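Local coordinates for protein metallophosphoesterase (Sphaerobacter thermophilus, PDB 3RQZ) that binds two zinc ions and probably acts as a phosphatase of the calcineurin-like metallophosphoesterase superfamily, at residues A223-Q226 with A227-E231. Residues are numbered along the deposited sequence; the frame is centred on the assembly and turned at random.
Sequences ADTQ and AQMRE
Ala-227 N, Gln-228 N, Met-229 N and Arg-230 N each donate to the carbonyl oxygen four residues back, on Ala-223, Asp-224, Thr-225 and Gln-226, in regular alpha-helical i to i+4 bonds. Thr-225 and Gln-228 meet through a water. It donates to Thr-225 OG1 at 3.0 Å and to Gln-228 OE1 at 2.8 Å. Thr-225 OG1 is also hydrogen-bonded to Asn-15. Gln-228 CG sits beside its own backbone N (chi1 -67°), and the extended chain beyond it runs back past the Asp-224 carbonyl. Gln-228 CG lies 3.1 Å from Asp-224 O. With an alanine here the bridging water would probably lose its amide acceptor, and the Asp-224 carbonyl the CG and CD that lie against it. Thr-225 CG2 also touches Met-229 SE, one turn further along the helix, at 4.0 Å, the two side chains crossing at a slant. Met-229 is a selenomethionine. Both residues are buried: helix 222-232 follows strand 212-218, which belongs to the same mixed sheet as strand 6-9 of the calcineurin-like phosphoesterase fold, and packs here on Pro-43 and helix 236-244. Thr-225 also touches Val-17 of helix 16-26, and its side chain is about 9 Å from that of the zinc ligand His-13. On a more open side, Arg-230 NH2 comes within 4.1 Å of Gln-226 CB. The guanidinium meets this carbon obliquely. The polar ends of both side chains bond to helix 236-244: Arg-230 NH1 forms a salt bridge with Glu-236, and Gln-226 NE2 donates to the Val-239 carbonyl. Asp-224 OD2 instead pairs with Arg-221, just before the helix.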
# COMPACT_ATOMS: atom_id res chain seq x y z
N ALA A 223 10.72 15.32 -7.53
CA ALA A 223 12.02 15.97 -7.36
C ALA A 223 12.39 16.12 -5.88
O ALA A 223 13.57 15.98 -5.52
CB ALA A 223 12.03 17.35 -8.03
N ASP A 224 11.40 16.39 -5.04
CA ASP A 224 11.66 16.63 -3.61
C ASP A 224 12.00 15.32 -2.89
O ASP A 224 12.95 15.26 -2.09
CB ASP A 224 10.46 17.30 -2.93
CG ASP A 224 10.24 18.75 -3.37
OD1 ASP A 224 11.00 19.29 -4.20
OD2 ASP A 224 9.26 19.35 -2.86
N THR A 225 11.25 14.26 -3.18
CA THR A 225 11.56 12.94 -2.62
C THR A 225 12.95 12.50 -3.14
O THR A 225 13.78 12.00 -2.37
CB THR A 225 10.50 11.91 -3.00
OG1 THR A 225 9.30 12.22 -2.29
CG2 THR A 225 10.93 10.49 -2.63
N GLN A 226 13.18 12.71 -4.43
CA GLN A 226 14.46 12.38 -5.04
C GLN A 226 15.62 13.14 -4.36
O GLN A 226 16.63 12.53 -4.02
CB GLN A 226 14.43 12.62 -6.54
CG GLN A 226 13.61 11.57 -7.31
CD GLN A 226 13.71 11.82 -8.81
OE1 GLN A 226 13.71 12.96 -9.24
NE2 GLN A 226 13.81 10.75 -9.61
N ALA A 227 15.44 14.43 -4.11
CA ALA A 227 16.43 15.24 -3.38
C ALA A 227 16.72 14.68 -1.98
O ALA A 227 17.88 14.59 -1.54
CB ALA A 227 15.98 16.69 -3.28
N GLN A 228 15.66 14.31 -1.28
CA GLN A 228 15.77 13.77 0.06
C GLN A 228 16.49 12.42 0.04
O GLN A 228 17.24 12.12 0.95
CB GLN A 228 14.37 13.59 0.68
CG GLN A 228 13.62 14.89 0.96
CD GLN A 228 12.17 14.65 1.36
OE1 GLN A 228 11.66 13.51 1.35
NE2 GLN A 228 11.48 15.73 1.71
N MSE A 229 16.21 11.60 -0.96
CA MSE A 229 16.93 10.32 -1.11
C MSE A 229 18.41 10.50 -1.41
O MSE A 229 19.25 9.82 -0.82
CB MSE A 229 16.29 9.44 -2.19
CG MSE A 229 14.87 8.95 -1.82
SE MSE A 229 13.99 8.08 -3.31
CE MSE A 229 15.06 6.46 -3.31
N ARG A 230 18.74 11.44 -2.31
CA ARG A 230 20.14 11.71 -2.62
C ARG A 230 20.88 12.27 -1.41
O ARG A 230 22.06 11.97 -1.21
CB ARG A 230 20.26 12.65 -3.84
CG ARG A 230 19.69 12.03 -5.13
CD ARG A 230 20.13 12.80 -6.36
NE ARG A 230 19.78 12.06 -7.57
CZ ARG A 230 18.81 12.38 -8.42
NH1 ARG A 230 18.59 11.60 -9.46
NH2 ARG A 230 18.05 13.47 -8.24
N GLU A 231 20.18 13.09 -0.62
CA GLU A 231 20.75 13.63 0.61
C GLU A 231 21.08 12.50 1.60
O GLU A 231 22.12 12.55 2.26
CB GLU A 231 19.78 14.63 1.26
CG GLU A 231 20.34 15.33 2.52
CD GLU A 231 21.73 15.95 2.30
OE1 GLU A 231 21.88 16.80 1.38
OE2 GLU A 231 22.67 15.60 3.05
O HOH W 1 9.49 11.89 0.66